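Local structure of CELL WALL surface anchor family protein (Streptococcus pneumoniae, 2WW8) at residues Ala413-Ser418 and Asp422-Ser427; Lys365-Leu370 and Gly525-Asp530; Ile52-Glu57 and Gln105-Tyr110; Val819-Gln822 and Glu827-Asp830. The protein acts as the adhesin of the pneumococcal pilus, probably recognising host cells through a von Willebrand factor A-like (integrin I-like) domain. All blocks are in the same frame, centred on the assembly; numbering follows the deposited sequence. Where two conformers were deposited one is given.

Contact 1 (Ala413-Ser418 and Asp422-Ser427); sequences AFFSKS and DGILLS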
# COMPACT_ATOMS: atom_id res chain seq x y z
N ALA A 413 41.46 -18.78 50.86
CA ALA A 413 40.62 -19.99 50.85
C ALA A 413 39.40 -19.79 49.93
O ALA A 413 39.06 -20.69 49.15
CB ALA A 413 40.25 -20.49 52.27
N PHE A 414 38.78 -18.61 49.97
CA PHE A 414 37.73 -18.25 49.00
C PHE A 414 38.21 -18.34 47.57
O PHE A 414 37.45 -18.82 46.74
CB PHE A 414 37.15 -16.83 49.18
CG PHE A 414 36.51 -16.60 50.52
CD1 PHE A 414 35.87 -17.62 51.20
CD2 PHE A 414 36.51 -15.34 51.08
CE1 PHE A 414 35.29 -17.38 52.42
CE2 PHE A 414 35.91 -15.08 52.32
CZ PHE A 414 35.28 -16.09 52.98
N PHE A 415 39.42 -17.84 47.25
CA PHE A 415 39.90 -17.87 45.85
C PHE A 415 40.09 -19.33 45.46
O PHE A 415 39.85 -19.70 44.33
CB PHE A 415 41.25 -17.17 45.64
CG PHE A 415 41.19 -15.67 45.68
CD1 PHE A 415 40.11 -14.98 45.23
CD2 PHE A 415 42.25 -14.98 46.26
CE1 PHE A 415 40.05 -13.60 45.28
CE2 PHE A 415 42.23 -13.60 46.35
CZ PHE A 415 41.10 -12.91 45.85
N SER A 416 40.51 -20.14 46.41
CA SER A 416 40.82 -21.54 46.14
C SER A 416 39.64 -22.40 45.69
O SER A 416 39.83 -23.37 45.00
CB SER A 416 41.49 -22.18 47.35
OG SER A 416 42.02 -23.45 46.99
N LYS A 417 38.43 -22.03 46.09
CA LYS A 417 37.18 -22.70 45.69
C LYS A 417 36.66 -22.30 44.32
O LYS A 417 35.82 -23.02 43.82
CB LYS A 417 36.07 -22.41 46.72
CG LYS A 417 36.46 -22.94 48.12
CD LYS A 417 35.60 -22.24 49.19
CE LYS A 417 34.15 -22.61 49.05
NZ LYS A 417 33.47 -22.09 50.28
N SER A 418 37.12 -21.18 43.75
CA SER A 418 36.64 -20.71 42.48
C SER A 418 37.25 -21.63 41.43
O SER A 418 38.35 -22.13 41.64
CB SER A 418 36.95 -19.20 42.23
OG SER A 418 38.37 -19.01 42.20
N ASP A 422 40.70 -17.65 40.78
CA ASP A 422 40.87 -16.20 40.55
C ASP A 422 39.67 -15.36 40.99
O ASP A 422 39.60 -14.15 40.66
CB ASP A 422 41.15 -15.87 39.07
CG ASP A 422 40.06 -16.36 38.11
OD1 ASP A 422 39.04 -16.89 38.61
OD2 ASP A 422 40.19 -16.26 36.85
N GLY A 423 38.74 -15.97 41.71
CA GLY A 423 37.51 -15.31 42.07
C GLY A 423 36.86 -15.89 43.30
O GLY A 423 37.48 -16.67 44.00
N ILE A 424 35.63 -15.47 43.53
CA ILE A 424 34.91 -15.84 44.74
C ILE A 424 33.53 -16.37 44.34
O ILE A 424 32.80 -15.72 43.64
CB ILE A 424 34.80 -14.62 45.72
CG1 ILE A 424 36.22 -14.14 46.14
CG2 ILE A 424 33.98 -15.04 46.97
CD1 ILE A 424 36.19 -12.77 46.90
N LEU A 425 33.18 -17.55 44.83
CA LEU A 425 31.87 -18.15 44.64
C LEU A 425 30.77 -17.30 45.27
O LEU A 425 30.97 -16.69 46.32
CB LEU A 425 31.86 -19.51 45.29
CG LEU A 425 32.68 -20.58 44.56
CD1 LEU A 425 32.32 -21.89 45.20
CD2 LEU A 425 32.36 -20.66 43.09
N LEU A 426 29.60 -17.31 44.65
CA LEU A 426 28.51 -16.49 45.18
C LEU A 426 28.17 -16.83 46.64
O LEU A 426 27.81 -15.94 47.43
CB LEU A 426 27.26 -16.60 44.30
CG LEU A 426 26.11 -15.61 44.57
CD1 LEU A 426 26.50 -14.14 44.59
CD2 LEU A 426 24.93 -15.91 43.59
N SER A 427 28.35 -18.09 47.02
CA SER A 427 28.07 -18.50 48.40
C SER A 427 29.09 -17.94 49.44
O SER A 427 28.91 -18.01 50.65
CB SER A 427 27.92 -20.03 48.45
OG SER A 427 29.18 -20.57 48.10
O HOH W 1 34.83 -18.80 47.00
O HOH W 2 30.63 -21.22 49.98
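Phe415 of helix 407-416 meets Ile424, and Ser418, just after that helix, meets Gly423, as the chain folds back over 422-427. The turn lies in the von Willebrand A-like domain. Phe415 and Ile424 meet obliquely, and CE1 of Phe415 lies 4.0 Å from CG1 of Ile424. The carbonyl of Gly423 sits at the edge of the same ring, close to its plane. Its O also receives a CA-H...O contact from Phe415 CA at 3.3 Å, nearly straight at 171°. Trp521 of helix 516-526 meets the Phe415 ring edge-to-face, so this ring also joins the two helices. Phe414 starts toward the loop with its CB, which touches Ile424 CG1. Its ring then turns off toward Ile396 and Asp428.

Ser418 carries the polar half. Its OG lies between the backbone N and the carbonyl carbon (chi1 63°), which turns it back to Phe415 O. It donates to that oxygen at 2.7 Å. Phe415 O also accepts from Ser418 N, so one carbonyl takes two donors. Ser418 OG in turn accepts from Gly423 N at 3.1 Å. The hydroxyl thus ties Phe415 to the returning loop.

Leu425 closes the far end. Its CD1 packs against CB and the carbonyl O of Lys417, while the Lys417 ammonium reaches on to a salt bridge with Asp428. A water completes the link: it donates to Phe414 O at 2.6 Å and accepts from Leu425 N at 3.0 Å.

Contact 2 (Lys365-Leu370 and Gly525-Asp530); sequences KADEIL and GNIAPD. With CA (calcium ion), chain C.
Asp367 meets Asn526 and Asp530 through a shared calcium ion. The contact is a metal bridge with little direct packing. It joins the middle of helix 359-373 to the end of helix 516-526 and the short 3-10 turn that follows. No hydrogen bond runs directly between the two segments.

Asp367 grips the ion with both carboxylate oxygens, OD2 at 2.4 Å and OD1 at 2.6 Å from the calcium. Its CG is anti to the backbone N (chi1 -169°), which carries the carboxylate out from the helix toward the other segment. Asp530 binds with one oxygen, OD2, at 2.4 Å from the calcium. Its carboxylate plane is turned 27° from that of Asp367, and the two side chains cross at about a right angle. Asn526 contributes its backbone O, at 2.3 Å from the calcium.

Both helices belong to the von Willebrand A-like domain, whose parallel sheet includes strands 225-232 and 269-275. Ala366, Ile369 and Leu370 of helix 359-373 face that sheet, while Asp367 turns to the metal. The magnesium site of Ser234, Ser236 and Asp387 is a separate one.

Three waters bring the ligand atoms to seven. One of them also donates to Asp530 OD1. Two carboxylates crowd the ion, and its charge probably offsets their repulsion: Asp367 OD1 and Asp530 OD2 are 3.1 Å apart. In the second shell, Tyr532 OH is hydrogen-bonded to Asp367 OD1. The Asn526 amide is held by Ile424 O and Leu426 N. Next to the metal site, Asp367 CB rests on Ile527 CG1 at 4.1 Å.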
# COMPACT_ATOMS: atom_id res chain seq x y z
N LYS A 365 21.66 -11.19 38.21
CA LYS A 365 20.37 -11.39 37.61
C LYS A 365 20.56 -11.99 36.20
O LYS A 365 19.84 -12.90 35.87
CB LYS A 365 19.56 -10.07 37.57
CG LYS A 365 18.13 -10.35 37.02
CD LYS A 365 17.46 -11.48 37.80
CE LYS A 365 16.75 -10.94 39.02
NZ LYS A 365 16.06 -12.06 39.71
N ALA A 366 21.51 -11.52 35.38
CA ALA A 366 21.74 -12.14 34.06
C ALA A 366 22.17 -13.61 34.22
O ALA A 366 21.65 -14.49 33.55
CB ALA A 366 22.80 -11.40 33.27
N ASP A 367 23.10 -13.91 35.12
CA ASP A 367 23.50 -15.33 35.33
C ASP A 367 22.31 -16.18 35.79
O ASP A 367 22.15 -17.30 35.30
CB ASP A 367 24.61 -15.35 36.40
CG ASP A 367 25.29 -16.69 36.52
OD1 ASP A 367 25.43 -17.41 35.52
OD2 ASP A 367 25.74 -17.04 37.61
N GLU A 368 21.46 -15.66 36.69
CA GLU A 368 20.25 -16.36 37.13
C GLU A 368 19.29 -16.69 35.99
O GLU A 368 18.85 -17.84 35.83
CB GLU A 368 19.51 -15.55 38.22
CG GLU A 368 18.19 -16.11 38.66
CD GLU A 368 17.60 -15.30 39.85
OE1 GLU A 368 17.97 -14.15 40.16
OE2 GLU A 368 16.74 -15.86 40.54
N ILE A 369 18.96 -15.69 35.18
CA ILE A 369 18.10 -15.92 34.02
C ILE A 369 18.66 -17.00 33.08
O ILE A 369 17.94 -17.90 32.68
CB ILE A 369 17.81 -14.61 33.24
CG1 ILE A 369 16.97 -13.71 34.16
CG2 ILE A 369 17.18 -14.90 31.84
CD1 ILE A 369 16.84 -12.34 33.59
N LEU A 370 19.92 -16.87 32.68
CA LEU A 370 20.53 -17.86 31.75
C LEU A 370 20.65 -19.24 32.41
O LEU A 370 20.29 -20.25 31.80
CB LEU A 370 21.89 -17.33 31.33
CG LEU A 370 21.83 -16.14 30.38
CD1 LEU A 370 23.22 -15.55 30.29
CD2 LEU A 370 21.26 -16.59 28.94
N GLY A 525 34.40 -15.78 39.46
CA GLY A 525 33.98 -16.99 40.18
C GLY A 525 32.69 -17.65 39.69
O GLY A 525 32.52 -18.85 39.86
N ASN A 526 31.78 -16.87 39.10
CA ASN A 526 30.40 -17.34 38.86
C ASN A 526 29.86 -17.08 37.47
O ASN A 526 28.77 -17.59 37.12
CB ASN A 526 29.46 -16.56 39.83
CG ASN A 526 29.87 -16.78 41.28
OD1 ASN A 526 29.60 -17.82 41.86
ND2 ASN A 526 30.68 -15.87 41.79
N ILE A 527 30.57 -16.27 36.70
CA ILE A 527 30.12 -16.01 35.34
C ILE A 527 31.14 -16.50 34.31
O ILE A 527 30.78 -17.19 33.38
CB ILE A 527 29.80 -14.54 35.13
CG1 ILE A 527 28.55 -14.17 35.94
CG2 ILE A 527 29.50 -14.27 33.60
CD1 ILE A 527 28.03 -12.84 35.63
N ALA A 528 32.41 -16.17 34.48
CA ALA A 528 33.48 -16.60 33.57
C ALA A 528 33.52 -18.11 33.26
O ALA A 528 33.75 -18.48 32.12
CB ALA A 528 34.84 -16.15 34.10
N PRO A 529 33.30 -19.00 34.25
CA PRO A 529 33.38 -20.46 33.95
C PRO A 529 32.21 -20.97 33.09
O PRO A 529 32.28 -22.06 32.59
CB PRO A 529 33.29 -21.13 35.34
CG PRO A 529 33.57 -19.97 36.32
CD PRO A 529 33.02 -18.73 35.67
N ASP A 530 31.16 -20.20 32.89
CA ASP A 530 30.00 -20.62 32.11
C ASP A 530 30.08 -20.49 30.58
O ASP A 530 29.22 -21.03 29.90
CB ASP A 530 28.78 -19.85 32.59
CG ASP A 530 28.52 -20.10 34.10
OD1 ASP A 530 29.00 -21.10 34.68
OD2 ASP A 530 27.80 -19.30 34.70
CA CA C . 27.00 -18.96 36.90
O HOH W 3 28.66 -20.73 37.30
O HOH W 4 27.10 -19.39 39.24
O HOH W 5 25.37 -20.74 36.67

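Contact 3 (Ile52-Glu57 and Gln105-Tyr110); sequences IKETGE and QPPVGY
Tyr110 reaches across to Gly56 and Glu57, just past the end of strand 48-55. Its CB points at that segment, and CG is anti to the carbonyl carbon (chi1 -69°), which directs the ring to Gly56 and Glu57. CE1 comes within 3.7 Å of Gly56 CA, which approaches the ring obliquely. CZ is 4.0 Å from the same CA. At the tip, OH accepts a hydrogen bond from Glu57 N, 3.3 Å long and fairly straight at 166°. The amide lies at the ring edge, near its plane. The Glu57 carboxylate stands almost perpendicular to the ring (88°), and its OE1 goes to a salt bridge with Lys733.

Tyr110 ends a type II turn that begins at Pro107, with Gly109 at positive phi. This loop links strands 97-105 and 116-121 of a prealbumin-like domain. Pro107 makes the second touch: its CD lies 3.2 Å from Glu54 OE1.

The loop is joined by one phenol bond and by contact of a proline ring with a carboxylate. The Glu54 carboxylate is buried, and its OE2 lies close to Glu103 OE2. That proximity would favour a raised pKa, and one of the two acids may be protonated.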
# COMPACT_ATOMS: atom_id res chain seq x y z
N ILE A 52 -29.97 0.80 -36.87
CA ILE A 52 -30.39 1.72 -37.95
C ILE A 52 -31.54 2.63 -37.52
O ILE A 52 -32.57 2.16 -37.04
CB ILE A 52 -30.81 1.04 -39.27
CG1 ILE A 52 -29.79 0.00 -39.75
CG2 ILE A 52 -30.91 2.10 -40.36
CD1 ILE A 52 -30.14 -1.44 -39.37
N LYS A 53 -31.32 3.93 -37.69
CA LYS A 53 -32.32 4.96 -37.48
C LYS A 53 -32.76 5.49 -38.84
O LYS A 53 -31.92 5.58 -39.76
CB LYS A 53 -31.77 6.15 -36.69
CG LYS A 53 -31.60 5.92 -35.20
CD LYS A 53 -31.25 7.21 -34.49
CE LYS A 53 -31.38 6.99 -33.00
NZ LYS A 53 -31.57 8.31 -32.32
N GLU A 54 -34.05 5.82 -38.95
CA GLU A 54 -34.62 6.52 -40.12
C GLU A 54 -35.26 7.86 -39.76
O GLU A 54 -36.10 7.94 -38.85
CB GLU A 54 -35.60 5.62 -40.86
CG GLU A 54 -35.01 4.27 -41.28
CD GLU A 54 -35.60 3.75 -42.58
OE1 GLU A 54 -36.71 4.20 -42.94
OE2 GLU A 54 -34.95 2.89 -43.23
N THR A 55 -34.84 8.91 -40.46
CA THR A 55 -35.50 10.22 -40.33
C THR A 55 -36.24 10.68 -41.62
O THR A 55 -36.00 10.16 -42.71
CB THR A 55 -34.53 11.34 -39.87
OG1 THR A 55 -33.53 11.56 -40.87
CG2 THR A 55 -33.92 11.00 -38.49
N GLY A 56 -37.12 11.66 -41.47
CA GLY A 56 -37.89 12.19 -42.59
C GLY A 56 -38.13 13.68 -42.40
O GLY A 56 -37.17 14.43 -42.25
N GLU A 57 -39.41 14.07 -42.39
CA GLU A 57 -39.92 15.44 -42.23
C GLU A 57 -39.00 16.44 -41.54
O GLU A 57 -39.08 16.62 -40.31
CB GLU A 57 -41.29 15.42 -41.51
CG GLU A 57 -42.31 16.47 -42.01
CD GLU A 57 -42.70 16.32 -43.48
OE1 GLU A 57 -42.09 15.48 -44.20
OE2 GLU A 57 -43.62 17.03 -43.95
N GLN A 105 -39.04 -3.35 -46.07
CA GLN A 105 -40.05 -2.31 -46.29
C GLN A 105 -39.68 -1.00 -45.58
O GLN A 105 -39.15 -1.03 -44.47
CB GLN A 105 -41.45 -2.82 -45.93
CG GLN A 105 -41.81 -2.89 -44.46
CD GLN A 105 -43.27 -3.26 -44.24
OE1 GLN A 105 -43.82 -4.09 -44.96
NE2 GLN A 105 -43.90 -2.66 -43.24
N PRO A 106 -39.91 0.16 -46.24
CA PRO A 106 -39.77 1.51 -45.65
C PRO A 106 -41.01 1.91 -44.83
O PRO A 106 -42.03 1.23 -44.95
CB PRO A 106 -39.64 2.41 -46.88
CG PRO A 106 -40.40 1.69 -47.95
CD PRO A 106 -40.17 0.22 -47.69
N PRO A 107 -40.94 2.98 -44.01
CA PRO A 107 -42.15 3.45 -43.32
C PRO A 107 -43.22 3.90 -44.30
O PRO A 107 -42.90 4.19 -45.46
CB PRO A 107 -41.68 4.67 -42.51
CG PRO A 107 -40.18 4.58 -42.46
CD PRO A 107 -39.76 3.80 -43.68
N VAL A 108 -44.48 3.94 -43.86
CA VAL A 108 -45.57 4.37 -44.74
C VAL A 108 -45.40 5.87 -45.01
O VAL A 108 -45.16 6.65 -44.08
CB VAL A 108 -46.97 4.00 -44.19
CG1 VAL A 108 -47.25 2.50 -44.43
CG2 VAL A 108 -47.14 4.36 -42.71
N GLY A 109 -45.49 6.25 -46.29
CA GLY A 109 -45.24 7.63 -46.71
C GLY A 109 -43.92 7.86 -47.43
O GLY A 109 -43.79 8.83 -48.17
N TYR A 110 -42.95 6.96 -47.22
CA TYR A 110 -41.56 7.15 -47.65
C TYR A 110 -41.10 6.20 -48.77
O TYR A 110 -41.47 5.03 -48.80
CB TYR A 110 -40.61 7.14 -46.42
CG TYR A 110 -40.83 8.38 -45.57
CD1 TYR A 110 -40.06 9.54 -45.76
CD2 TYR A 110 -41.86 8.42 -44.62
CE1 TYR A 110 -40.31 10.71 -45.02
CE2 TYR A 110 -42.11 9.57 -43.86
CZ TYR A 110 -41.34 10.71 -44.07
OH TYR A 110 -41.61 11.84 -43.32

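Contact 4 (Val819-Gln822 and Glu827-Asp830); sequences VAFQ and EVRD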
# COMPACT_ATOMS: atom_id res chain seq x y z
N VAL A 819 -62.68 11.62 -63.86
CA VAL A 819 -62.23 10.70 -62.82
C VAL A 819 -61.86 11.47 -61.56
O VAL A 819 -61.27 12.57 -61.64
CB VAL A 819 -60.94 9.93 -63.22
CG1 VAL A 819 -60.63 8.83 -62.18
CG2 VAL A 819 -61.03 9.31 -64.60
N ALA A 820 -62.21 10.86 -60.42
CA ALA A 820 -61.76 11.30 -59.10
C ALA A 820 -60.82 10.25 -58.52
O ALA A 820 -60.99 9.05 -58.74
CB ALA A 820 -62.94 11.49 -58.14
N PHE A 821 -59.83 10.72 -57.77
CA PHE A 821 -59.00 9.78 -57.00
C PHE A 821 -58.30 10.58 -55.91
O PHE A 821 -58.36 11.81 -55.93
CB PHE A 821 -57.97 9.06 -57.89
CG PHE A 821 -57.00 9.98 -58.59
CD1 PHE A 821 -57.25 10.44 -59.88
CD2 PHE A 821 -55.82 10.41 -57.96
CE1 PHE A 821 -56.35 11.29 -60.54
CE2 PHE A 821 -54.92 11.25 -58.60
CZ PHE A 821 -55.17 11.68 -59.89
N GLN A 822 -57.64 9.86 -54.99
CA GLN A 822 -56.87 10.42 -53.89
C GLN A 822 -55.44 9.87 -53.90
O GLN A 822 -55.20 8.70 -54.25
CB GLN A 822 -57.50 10.00 -52.57
CG GLN A 822 -58.41 11.03 -51.97
CD GLN A 822 -58.54 10.82 -50.47
OE1 GLN A 822 -57.98 11.56 -49.66
NE2 GLN A 822 -59.28 9.78 -50.09
N GLU A 827 -49.61 7.09 -52.37
CA GLU A 827 -50.31 6.09 -53.17
C GLU A 827 -51.66 6.54 -53.71
O GLU A 827 -52.41 7.29 -53.08
CB GLU A 827 -50.43 4.78 -52.40
CG GLU A 827 -49.09 4.10 -52.15
CD GLU A 827 -49.27 2.82 -51.36
OE1 GLU A 827 -49.99 1.92 -51.85
OE2 GLU A 827 -48.72 2.71 -50.25
N VAL A 828 -51.96 6.08 -54.92
CA VAL A 828 -53.26 6.28 -55.53
C VAL A 828 -54.34 5.49 -54.77
O VAL A 828 -54.23 4.26 -54.61
CB VAL A 828 -53.23 5.85 -57.02
CG1 VAL A 828 -54.61 6.11 -57.68
CG2 VAL A 828 -52.06 6.50 -57.79
N ARG A 829 -55.38 6.19 -54.32
CA ARG A 829 -56.54 5.56 -53.65
C ARG A 829 -57.86 6.01 -54.28
O ARG A 829 -57.93 7.10 -54.86
CB ARG A 829 -56.59 5.88 -52.15
CG ARG A 829 -55.46 5.34 -51.32
CD ARG A 829 -55.30 3.82 -51.26
NE ARG A 829 -54.08 3.49 -50.51
CZ ARG A 829 -53.81 2.33 -49.92
NH1 ARG A 829 -54.68 1.33 -49.98
NH2 ARG A 829 -52.67 2.17 -49.26
N ASP A 830 -58.89 5.16 -54.14
CA ASP A 830 -60.29 5.47 -54.46
C ASP A 830 -60.51 6.07 -55.86
O ASP A 830 -61.09 7.16 -56.00
CB ASP A 830 -60.91 6.38 -53.40
CG ASP A 830 -60.69 5.84 -51.99
OD1 ASP A 830 -60.84 4.61 -51.75
OD2 ASP A 830 -60.37 6.67 -51.12
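Ala820 and Phe821 pass beside Asp830 before Gln822 pairs with Arg829. The two strands form an antiparallel hairpin in a prealbumin-like domain, and their short segments run at 122° to each other. Ala820 brings its carbonyl O to 3.3 Å from Asp830 O; both are acceptors and do not bond. Its own backbone partner is Thr832.

Phe821 offers CA to Asp830 O in a CA-H...O contact of 3.5 Å. Its CG lies between the backbone N and the carbonyl carbon (chi1 60°), which turns the ring away from the second segment, so that CD2 only grazes Val828 CG1, at 4.5 Å.

Gln822 and Arg829 make the hydrogen-bonded pair. Gln822 N donates to Arg829 O at 2.8 Å. The return bond, Arg829 N to Gln822 O, refines to 2.5 Å, a doubtful length. The Gln822 side chain runs alongside that of Asp830, with amide and carboxylate nearly coplanar. NE2 makes a weak bond to OD2 of Asp830, 3.5 Å long.

Asp830 has positive phi and psi. With Gln822 paired to Arg829 and Ala820 bonded to Thr832, the second strand has one residue extra, consistent with a beta bulge here.

Strand 816-824 pairs on its other edge with 797-805, where Tyr799 meets the Phe821 ring almost parallel. Phe821 also packs on Ile738 and Phe740 of strand 736-744, and Val828 joins it on Ile738.

Along the chain, contact 3 comes first and contact 4 last. Contact 1 is nested in the loop closed by contact 2. These two share the von Willebrand A-like domain and helix 516-526, with centres about 14 Å apart. Asn526 belongs to the calcium site and also touches the loop of contact 1, so one residue links the two. Contacts 3 and 4 belong to two different prealbumin-like domains, with centres about 23 Å apart and no touch between them. Contact 1 lies about 118 Å from contact 3 and 141 Å from contact 4, centre to centre. The adhesin is thus elongated, with its von Willebrand A-like domain far from the prealbumin-like pair.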